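Local coordinates for serine--tRNA ligase (Pyrococcus horikoshii, PDB 2DQ0), which catalyses the ATP-dependent attachment of serine to tRNA(Ser), and probably also to tRNA(Sec), as a homodimeric class II aminoacyl-tRNA synthetase, at residues 159-167 / 291-299; 224-232 / 379-387. One frame throughout, in Å; residues are numbered along the deposited sequence.

Interaction 1: residues 159-167 / 291-299; sequences PKLHVDLLE and KDTKGIFRV. With SSA (5'-O-(N-(L-seryl)-sulfamoyl)adenosine), chain G; SO4 (sulfate ion), chain D.
His162, in the first turn of helix 162-168, meets Ile296 in the motif 2 loop of the class II core, and this is the compact part of the contact. Ile296 N donates to His162 NE2 (3.0 Å) almost straight, at 171°, and arrives in the plane of the imidazole. At another point of that ring edge, Thr293 CG2 lies 3.4 Å from His162 CE1; this methyl stands anti to the backbone N of Thr293, a poorly ordered residue, which leaves OG1 directed to O2 of a sulfate ion, probably from the crystallisation liquor. Val163 CG2 packs 3.5 Å from Gly295 N, and Leu166 CD1 reaches Ile296 CD1 at 4.3 Å. An alanine at His162 is likely to leave the Ile296 amide without its acceptor and the loop less firmly held to the helix. The opposite character prevails at exposed Lys294: its chain runs across Val163 at about a right angle, CD 3.6 Å from Val163 CG2, and NZ stays 4.9 Å from Asp164 OD2, too far for a salt bridge. Beyond the contact, Val299 N donates to the adenine N1 of the seryl-adenylate analogue (3.0 Å). Helix 410-420 backs both segments, with Val415 against His162, Leu418 against Leu166, Ile414 against Ile296 and Glu419 accepting from His162 N, while Arg369 of strand 367-376 touches Thr293 and Phe297.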
loop_
_atom_site.group_PDB
_atom_site.type_symbol
_atom_site.label_atom_id
_atom_site.label_comp_id
_atom_site.label_asym_id
_atom_site.label_seq_id
_atom_site.Cartn_x
_atom_site.Cartn_y
_atom_site.Cartn_z
ATOM N N PRO A 159 -7.544 -14.670 -31.188
ATOM C CA PRO A 159 -7.799 -13.749 -30.070
ATOM C C PRO A 159 -6.488 -13.241 -29.454
ATOM O O PRO A 159 -5.529 -14.000 -29.304
ATOM C CB PRO A 159 -8.616 -14.601 -29.104
ATOM C CG PRO A 159 -8.097 -16.002 -29.366
ATOM C CD PRO A 159 -8.008 -16.035 -30.876
ATOM N N LYS A 160 -6.455 -11.957 -29.103
ATOM C CA LYS A 160 -5.259 -11.341 -28.538
ATOM C C LYS A 160 -5.038 -11.549 -27.032
ATOM O O LYS A 160 -5.958 -11.882 -26.272
ATOM C CB LYS A 160 -5.263 -9.836 -28.851
ATOM C CG LYS A 160 -5.412 -9.505 -30.338
ATOM C CD LYS A 160 -5.129 -8.025 -30.656
ATOM C CE LYS A 160 -5.309 -7.693 -32.149
ATOM N NZ LYS A 160 -6.756 -7.588 -32.620
ATOM N N LEU A 161 -3.792 -11.358 -26.617
ATOM C CA LEU A 161 -3.413 -11.478 -25.214
ATOM C C LEU A 161 -3.829 -10.196 -24.515
ATOM O O LEU A 161 -3.841 -9.112 -25.131
ATOM C CB LEU A 161 -1.917 -11.645 -25.100
ATOM C CG LEU A 161 -1.517 -13.068 -25.447
ATOM C CD1 LEU A 161 0.014 -13.112 -25.518
ATOM C CD2 LEU A 161 -2.097 -14.056 -24.407
ATOM N N HIS A 162 -4.152 -10.303 -23.229
ATOM C CA HIS A 162 -4.611 -9.120 -22.508
ATOM C C HIS A 162 -3.626 -7.945 -22.566
ATOM O O HIS A 162 -4.040 -6.776 -22.676
ATOM C CB HIS A 162 -4.958 -9.470 -21.052
ATOM C CG HIS A 162 -3.825 -9.292 -20.096
ATOM N ND1 HIS A 162 -2.876 -10.264 -19.877
ATOM C CD2 HIS A 162 -3.502 -8.258 -19.286
ATOM C CE1 HIS A 162 -2.020 -9.839 -18.968
ATOM N NE2 HIS A 162 -2.378 -8.626 -18.593
ATOM N N VAL A 163 -2.330 -8.257 -22.520
ATOM C CA VAL A 163 -1.309 -7.229 -22.565
ATOM C C VAL A 163 -1.471 -6.422 -23.847
ATOM O O VAL A 163 -1.497 -5.197 -23.832
ATOM C CB VAL A 163 0.096 -7.835 -22.546
ATOM C CG1 VAL A 163 1.101 -6.770 -22.172
ATOM C CG2 VAL A 163 0.148 -9.019 -21.577
ATOM N N ASP A 164 -1.603 -7.109 -24.970
ATOM C CA ASP A 164 -1.756 -6.396 -26.220
ATOM C C ASP A 164 -3.032 -5.578 -26.261
ATOM O O ASP A 164 -3.047 -4.477 -26.810
ATOM C CB ASP A 164 -1.659 -7.378 -27.387
ATOM C CG ASP A 164 -0.255 -7.966 -27.508
ATOM O OD1 ASP A 164 0.698 -7.160 -27.685
ATOM O OD2 ASP A 164 -0.093 -9.209 -27.403
ATOM N N LEU A 165 -4.098 -6.098 -25.660
ATOM C CA LEU A 165 -5.356 -5.381 -25.626
ATOM C C LEU A 165 -5.208 -4.095 -24.782
ATOM O O LEU A 165 -5.740 -3.044 -25.137
ATOM C CB LEU A 165 -6.463 -6.299 -25.084
ATOM C CG LEU A 165 -6.994 -7.312 -26.124
ATOM C CD1 LEU A 165 -7.774 -8.423 -25.439
ATOM C CD2 LEU A 165 -7.890 -6.598 -27.168
ATOM N N LEU A 166 -4.464 -4.148 -23.683
ATOM C CA LEU A 166 -4.327 -2.931 -22.889
ATOM C C LEU A 166 -3.708 -1.833 -23.724
ATOM O O LEU A 166 -4.051 -0.655 -23.569
ATOM C CB LEU A 166 -3.475 -3.159 -21.646
ATOM C CG LEU A 166 -4.131 -3.944 -20.515
ATOM C CD1 LEU A 166 -3.056 -4.476 -19.588
ATOM C CD2 LEU A 166 -5.107 -3.052 -19.756
ATOM N N GLU A 167 -2.807 -2.238 -24.614
ATOM C CA GLU A 167 -2.085 -1.332 -25.497
ATOM C C GLU A 167 -2.995 -0.701 -26.537
ATOM O O GLU A 167 -3.060 0.514 -26.651
ATOM C CB GLU A 167 -0.962 -2.090 -26.205
ATOM C CG GLU A 167 0.388 -1.370 -26.276
ATOM C CD GLU A 167 0.339 -0.039 -27.013
ATOM O OE1 GLU A 167 -0.177 0.953 -26.452
ATOM O OE2 GLU A 167 0.824 0.010 -28.163
ATOM N N LYS A 291 8.494 -14.947 -15.915
ATOM C CA LYS A 291 7.968 -16.240 -16.351
ATOM C C LYS A 291 7.369 -16.200 -17.765
ATOM O O LYS A 291 7.901 -16.852 -18.667
ATOM C CB LYS A 291 6.921 -16.775 -15.362
ATOM C CG LYS A 291 7.489 -17.302 -14.047
ATOM C CD LYS A 291 6.484 -18.201 -13.328
ATOM C CE LYS A 291 6.344 -19.544 -14.028
ATOM N NZ LYS A 291 7.646 -20.272 -14.024
ATOM N N ASP A 292 6.273 -15.454 -17.966
ATOM C CA ASP A 292 5.649 -15.360 -19.298
ATOM C C ASP A 292 4.608 -14.246 -19.576
ATOM O O ASP A 292 4.866 -13.376 -20.413
ATOM C CB ASP A 292 5.062 -16.717 -19.695
ATOM C CG ASP A 292 5.712 -17.282 -20.949
ATOM O OD1 ASP A 292 6.954 -17.422 -20.968
ATOM O OD2 ASP A 292 4.984 -17.584 -21.918
ATOM N N THR A 293 3.441 -14.268 -18.925
ATOM C CA THR A 293 2.433 -13.215 -19.157
ATOM C C THR A 293 3.034 -11.902 -18.652
ATOM O O THR A 293 3.304 -11.776 -17.455
ATOM C CB THR A 293 1.124 -13.496 -18.398
ATOM O OG1 THR A 293 0.646 -14.808 -18.722
ATOM C CG2 THR A 293 0.071 -12.480 -18.792
ATOM N N LYS A 294 3.214 -10.927 -19.553
ATOM C CA LYS A 294 3.879 -9.646 -19.232
ATOM C C LYS A 294 3.109 -8.382 -18.840
ATOM O O LYS A 294 3.698 -7.293 -18.763
ATOM C CB LYS A 294 4.845 -9.279 -20.371
ATOM C CG LYS A 294 4.841 -10.249 -21.544
ATOM C CD LYS A 294 3.488 -10.301 -22.251
ATOM C CE LYS A 294 3.388 -11.538 -23.146
ATOM N NZ LYS A 294 2.060 -11.671 -23.795
ATOM N N GLY A 295 1.819 -8.513 -18.570
ATOM C CA GLY A 295 1.045 -7.345 -18.192
ATOM C C GLY A 295 0.644 -7.231 -16.728
ATOM O O GLY A 295 1.461 -6.906 -15.877
ATOM N N ILE A 296 -0.622 -7.495 -16.430
ATOM C CA ILE A 296 -1.109 -7.383 -15.064
ATOM C C ILE A 296 -1.634 -8.685 -14.488
ATOM O O ILE A 296 -2.478 -8.698 -13.584
ATOM C CB ILE A 296 -2.215 -6.325 -14.963
ATOM C CG1 ILE A 296 -3.419 -6.725 -15.823
ATOM C CG2 ILE A 296 -1.673 -4.984 -15.366
ATOM C CD1 ILE A 296 -4.581 -5.692 -15.806
ATOM N N PHE A 297 -1.128 -9.788 -15.015
ATOM C CA PHE A 297 -1.541 -11.092 -14.539
ATOM C C PHE A 297 -0.834 -11.455 -13.230
ATOM O O PHE A 297 -1.439 -12.001 -12.313
ATOM C CB PHE A 297 -1.208 -12.150 -15.577
ATOM C CG PHE A 297 -1.689 -13.503 -15.207
ATOM C CD1 PHE A 297 -3.052 -13.820 -15.307
ATOM C CD2 PHE A 297 -0.806 -14.454 -14.687
ATOM C CE1 PHE A 297 -3.535 -15.069 -14.885
ATOM C CE2 PHE A 297 -1.280 -15.716 -14.260
ATOM C CZ PHE A 297 -2.657 -16.015 -14.363
ATOM N N ARG A 298 0.460 -11.176 -13.168
ATOM C CA ARG A 298 1.245 -11.489 -11.989
ATOM C C ARG A 298 2.172 -10.304 -11.723
ATOM O O ARG A 298 3.263 -10.187 -12.289
ATOM C CB ARG A 298 2.042 -12.788 -12.212
ATOM C CG ARG A 298 3.015 -13.100 -11.095
ATOM C CD ARG A 298 3.836 -14.329 -11.395
ATOM N NE ARG A 298 3.095 -15.544 -11.113
ATOM C CZ ARG A 298 2.684 -16.404 -12.037
ATOM N NH1 ARG A 298 2.943 -16.183 -13.321
ATOM N NH2 ARG A 298 2.021 -17.494 -11.670
ATOM N N VAL A 299 1.721 -9.427 -10.841
ATOM C CA VAL A 299 2.461 -8.236 -10.533
ATOM C C VAL A 299 2.698 -8.061 -9.043
ATOM O O VAL A 299 2.250 -8.856 -8.211
ATOM C CB VAL A 299 1.695 -7.043 -11.055
ATOM C CG1 VAL A 299 1.740 -7.030 -12.573
ATOM C CG2 VAL A 299 0.222 -7.149 -10.590
HETATM N N10 SSA G . -6.598 -14.750 0.665
HETATM C CA SSA G . -6.625 -15.753 -0.415
HETATM C CB SSA G . -7.969 -15.788 -1.090
HETATM O OG SSA G . -8.200 -14.632 -1.902
HETATM C C9 SSA G . -5.579 -15.505 -1.496
HETATM O O9 SSA G . -4.902 -14.481 -1.499
HETATM N N8 SSA G . -5.428 -16.464 -2.418
HETATM S S1 SSA G . -4.386 -16.268 -3.627
HETATM O O1S SSA G . -3.078 -16.161 -2.997
HETATM O O2S SSA G . -4.661 -17.345 -4.570
HETATM O "O5'" SSA G . -4.781 -14.881 -4.243
HETATM C "C5'" SSA G . -6.100 -14.685 -4.716
HETATM C "C4'" SSA G . -6.117 -14.216 -6.137
HETATM O "O4'" SSA G . -5.447 -12.947 -6.264
HETATM C "C3'" SSA G . -5.449 -15.082 -7.187
HETATM O "O3'" SSA G . -6.288 -16.170 -7.515
HETATM C "C2'" SSA G . -5.385 -14.083 -8.328
HETATM O "O2'" SSA G . -6.625 -13.821 -8.941
HETATM C "C1'" SSA G . -4.907 -12.834 -7.574
HETATM N N9 SSA G . -3.458 -12.743 -7.425
HETATM C C8 SSA G . -2.617 -13.428 -6.562
HETATM N N7 SSA G . -1.356 -13.104 -6.693
HETATM C C5 SSA G . -1.360 -12.151 -7.706
HETATM C C6 SSA G . -0.321 -11.414 -8.336
HETATM N N6 SSA G . 0.961 -11.539 -8.008
HETATM N N1 SSA G . -0.666 -10.522 -9.315
HETATM C C2 SSA G . -1.972 -10.391 -9.636
HETATM N N3 SSA G . -3.039 -11.038 -9.114
HETATM C C4 SSA G . -2.655 -11.916 -8.159
HETATM S S SO4 D . 2.995 -17.476 -16.468
HETATM O O1 SO4 D . 3.016 -16.117 -15.888
HETATM O O2 SO4 D . 2.261 -17.428 -17.747
HETATM O O3 SO4 D . 4.366 -17.976 -16.708
HETATM O O4 SO4 D . 2.323 -18.383 -15.521
#

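Interaction 2: residues 224-232 / 379-387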
loop_
_atom_site.group_PDB
_atom_site.type_symbol
_atom_site.label_atom_id
_atom_site.label_comp_id
_atom_site.label_asym_id
_atom_site.label_seq_id
_atom_site.Cartn_x
_atom_site.Cartn_y
_atom_site.Cartn_z
ATOM N N PHE A 224 3.395 -10.501 13.856
ATOM C CA PHE A 224 2.624 -11.617 14.394
ATOM C C PHE A 224 1.367 -11.933 13.600
ATOM O O PHE A 224 1.004 -13.092 13.489
ATOM C CB PHE A 224 2.291 -11.391 15.878
ATOM C CG PHE A 224 1.067 -10.589 16.108
ATOM C CD1 PHE A 224 -0.152 -11.219 16.329
ATOM C CD2 PHE A 224 1.130 -9.194 16.148
ATOM C CE1 PHE A 224 -1.310 -10.483 16.599
ATOM C CE2 PHE A 224 -0.017 -8.448 16.415
ATOM C CZ PHE A 224 -1.246 -9.098 16.646
ATOM N N VAL A 225 0.702 -10.932 13.033
ATOM C CA VAL A 225 -0.480 -11.258 12.261
ATOM C C VAL A 225 -0.091 -11.941 10.947
ATOM O O VAL A 225 -0.900 -12.672 10.372
ATOM C CB VAL A 225 -1.404 -10.017 12.034
ATOM C CG1 VAL A 225 -0.842 -8.823 12.766
ATOM C CG2 VAL A 225 -1.628 -9.754 10.557
ATOM N N GLU A 226 1.145 -11.727 10.485
ATOM C CA GLU A 226 1.607 -12.374 9.257
ATOM C C GLU A 226 2.000 -13.795 9.569
ATOM O O GLU A 226 1.689 -14.711 8.800
ATOM C CB GLU A 226 2.810 -11.667 8.617
ATOM C CG GLU A 226 2.424 -10.489 7.753
ATOM C CD GLU A 226 1.254 -10.795 6.826
ATOM O OE1 GLU A 226 1.429 -11.543 5.830
ATOM O OE2 GLU A 226 0.149 -10.287 7.105
ATOM N N GLU A 227 2.684 -14.003 10.693
ATOM C CA GLU A 227 3.054 -15.367 11.013
ATOM C C GLU A 227 1.848 -16.125 11.551
ATOM O O GLU A 227 1.835 -17.352 11.590
ATOM C CB GLU A 227 4.269 -15.415 11.946
ATOM C CG GLU A 227 4.130 -14.800 13.283
ATOM C CD GLU A 227 5.490 -14.458 13.887
ATOM O OE1 GLU A 227 5.509 -13.927 15.025
ATOM O OE2 GLU A 227 6.533 -14.709 13.227
ATOM N N GLY A 228 0.800 -15.388 11.889
ATOM C CA GLY A 228 -0.392 -16.038 12.381
ATOM C C GLY A 228 -1.272 -16.451 11.224
ATOM O O GLY A 228 -2.172 -17.271 11.394
ATOM N N SER A 229 -0.983 -15.923 10.035
ATOM C CA SER A 229 -1.800 -16.187 8.849
ATOM C C SER A 229 -1.282 -17.136 7.773
ATOM O O SER A 229 -2.087 -17.672 6.997
ATOM C CB SER A 229 -2.151 -14.856 8.174
ATOM O OG SER A 229 -2.875 -13.984 9.028
ATOM N N THR A 230 0.034 -17.327 7.693
ATOM C CA THR A 230 0.620 -18.218 6.676
ATOM C C THR A 230 1.862 -18.897 7.183
ATOM O O THR A 230 2.183 -18.818 8.363
ATOM C CB THR A 230 1.066 -17.487 5.370
ATOM O OG1 THR A 230 1.800 -16.301 5.704
ATOM C CG2 THR A 230 -0.108 -17.146 4.515
ATOM N N SER A 231 2.569 -19.559 6.273
ATOM C CA SER A 231 3.788 -20.245 6.649
ATOM C C SER A 231 4.944 -19.262 6.550
ATOM O O SER A 231 4.919 -18.316 5.750
ATOM C CB SER A 231 4.037 -21.469 5.760
ATOM O OG SER A 231 4.184 -21.105 4.409
ATOM N N PHE A 232 5.944 -19.484 7.385
ATOM C CA PHE A 232 7.102 -18.622 7.439
ATOM C C PHE A 232 7.847 -18.446 6.119
ATOM O O PHE A 232 8.537 -17.447 5.936
ATOM C CB PHE A 232 8.031 -19.122 8.541
ATOM C CG PHE A 232 7.438 -19.002 9.917
ATOM C CD1 PHE A 232 7.186 -17.756 10.467
ATOM C CD2 PHE A 232 7.119 -20.127 10.653
ATOM C CE1 PHE A 232 6.623 -17.640 11.729
ATOM C CE2 PHE A 232 6.554 -20.016 11.918
ATOM C CZ PHE A 232 6.306 -18.776 12.455
ATOM N N ASP A 379 -8.777 -24.893 11.952
ATOM C CA ASP A 379 -8.314 -24.151 13.114
ATOM C C ASP A 379 -6.832 -23.802 13.039
ATOM O O ASP A 379 -6.229 -23.480 14.062
ATOM C CB ASP A 379 -8.557 -24.966 14.393
ATOM C CG ASP A 379 -7.777 -26.286 14.429
ATOM O OD1 ASP A 379 -7.838 -26.975 15.466
ATOM O OD2 ASP A 379 -7.107 -26.651 13.441
ATOM N N TRP A 380 -6.240 -23.863 11.844
ATOM C CA TRP A 380 -4.802 -23.596 11.690
ATOM C C TRP A 380 -4.385 -22.177 12.047
ATOM O O TRP A 380 -3.331 -21.976 12.646
ATOM C CB TRP A 380 -4.366 -23.890 10.258
ATOM C CG TRP A 380 -2.876 -24.123 10.076
ATOM C CD1 TRP A 380 -2.213 -25.291 10.258
ATOM C CD2 TRP A 380 -1.888 -23.162 9.671
ATOM N NE1 TRP A 380 -0.878 -25.130 9.997
ATOM C CE2 TRP A 380 -0.648 -23.832 9.635
ATOM C CE3 TRP A 380 -1.931 -21.802 9.338
ATOM C CZ2 TRP A 380 0.548 -23.191 9.281
ATOM C CZ3 TRP A 380 -0.745 -21.162 8.986
ATOM C CH2 TRP A 380 0.480 -21.861 8.961
ATOM N N GLN A 381 -5.196 -21.193 11.659
ATOM C CA GLN A 381 -4.885 -19.801 11.954
ATOM C C GLN A 381 -5.345 -19.492 13.362
ATOM O O GLN A 381 -4.630 -18.836 14.136
ATOM C CB GLN A 381 -5.576 -18.863 10.951
ATOM C CG GLN A 381 -5.216 -19.168 9.510
ATOM C CD GLN A 381 -5.779 -18.169 8.541
ATOM O OE1 GLN A 381 -6.990 -17.927 8.495
ATOM N NE2 GLN A 381 -4.902 -17.580 7.742
ATOM N N ALA A 382 -6.541 -19.979 13.688
ATOM C CA ALA A 382 -7.122 -19.782 15.012
ATOM C C ALA A 382 -6.163 -20.214 16.106
ATOM O O ALA A 382 -5.997 -19.517 17.103
ATOM C CB ALA A 382 -8.416 -20.555 15.138
ATOM N N ARG A 383 -5.513 -21.353 15.925
ATOM C CA ARG A 383 -4.596 -21.828 16.951
ATOM C C ARG A 383 -3.366 -20.933 17.061
ATOM O O ARG A 383 -2.753 -20.866 18.115
ATOM C CB ARG A 383 -4.193 -23.274 16.659
ATOM C CG ARG A 383 -3.750 -24.086 17.872
ATOM C CD ARG A 383 -3.644 -25.577 17.519
ATOM N NE ARG A 383 -4.951 -26.205 17.290
ATOM C CZ ARG A 383 -5.697 -26.755 18.250
ATOM N NH1 ARG A 383 -6.867 -27.302 17.948
ATOM N NH2 ARG A 383 -5.277 -26.769 19.518
ATOM N N ARG A 384 -3.019 -20.229 15.983
ATOM C CA ARG A 384 -1.851 -19.346 15.999
ATOM C C ARG A 384 -2.196 -17.989 16.561
ATOM O O ARG A 384 -1.475 -17.443 17.379
ATOM C CB ARG A 384 -1.282 -19.151 14.586
ATOM C CG ARG A 384 -0.600 -20.373 14.000
ATOM C CD ARG A 384 -0.702 -20.403 12.470
ATOM N NE ARG A 384 0.512 -19.927 11.813
ATOM C CZ ARG A 384 1.612 -20.652 11.652
ATOM N NH1 ARG A 384 2.668 -20.118 11.045
ATOM N NH2 ARG A 384 1.655 -21.910 12.079
ATOM N N LEU A 385 -3.311 -17.441 16.112
ATOM C CA LEU A 385 -3.736 -16.126 16.558
ATOM C C LEU A 385 -4.553 -16.152 17.847
ATOM O O LEU A 385 -4.995 -15.109 18.327
ATOM C CB LEU A 385 -4.535 -15.461 15.443
ATOM C CG LEU A 385 -3.699 -15.317 14.175
ATOM C CD1 LEU A 385 -4.565 -14.835 13.005
ATOM C CD2 LEU A 385 -2.547 -14.362 14.475
ATOM N N ASN A 386 -4.727 -17.346 18.408
ATOM C CA ASN A 386 -5.507 -17.544 19.631
ATOM C C ASN A 386 -6.923 -17.010 19.482
ATOM O O ASN A 386 -7.350 -16.136 20.224
ATOM C CB ASN A 386 -4.825 -16.873 20.825
ATOM C CG ASN A 386 -5.588 -17.081 22.132
ATOM O OD1 ASN A 386 -5.192 -16.558 23.174
ATOM N ND2 ASN A 386 -6.689 -17.841 22.081
ATOM N N ILE A 387 -7.650 -17.537 18.511
ATOM C CA ILE A 387 -9.007 -17.101 18.282
ATOM C C ILE A 387 -9.945 -18.231 18.653
ATOM O O ILE A 387 -10.128 -19.193 17.898
ATOM C CB ILE A 387 -9.216 -16.707 16.824
ATOM C CG1 ILE A 387 -8.290 -15.542 16.481
ATOM C CG2 ILE A 387 -10.657 -16.315 16.589
ATOM C CD1 ILE A 387 -8.417 -15.099 15.063
#
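This is a largely side-chain-to-backbone contact inside the class II catalytic domain, whose antiparallel sheet carries the active site: the short helix 382-385, just before strand 387-390, packs on the chain leaving helix 223-227. Arg384 does most of the gripping. Its chain bends at chi3 (99°), which turns the guanidinium side-on to Glu227 O, and that one carbonyl accepts from both NE and NH1, each at 2.9 Å and lying in the carbonyl plane. Neither bond is straight, as expected when two nitrogens share an oxygen. Thr230 O is a further close neighbour, 3.0 Å from Arg384 NH1. Two aromatic rings meet this arginine: Trp380 CH2 lies over the centre of one guanidinium face, and NH1 sits over a face of Phe232, 4.0 Å from Phe232 CE2, the Phe232 ring and the guanidinium being 48° apart. On the remaining polar corner, Arg384 NH2 donates to Trp104 O, tying in the chain that follows the N-terminal arm. The apolar part is built on Gly228, whose CA is met by Leu385 CD2 at 3.4 Å; the same methyl approaches Phe224, a residue that also packs on Val180 of the second subunit. Gln381 links the contact to the serine site, because NE2 also donates to Glu254, which binds the analogue, and OE1 is bonded to Thr402. Within the contact, Gln381 NE2 meets Ser229 O at 2.9 Å, in the amide plane and on a lone pair of the carbonyl.

How the interactions relate
After two short helices the chain runs through the long helices 28-65 and 72-103 before the first of the four segments. Segment 159-167 comes first, followed by 224-232; 291-299 then returns to the first and closes interaction 1 across 123 intervening residues, and 379-387 returns to the second and closes interaction 2 across 146. The two loops therefore cross rather than nest. Their centres lie 34 Å apart and no atoms touch. Interaction 1 joins helix 162-168 to the hairpin loop between strands 273-282 and 301-311, at the adenine end of the bound analogue, whereas interaction 2 ties helix 223-227 to the entry of strand 387-390, nearer its seryl end.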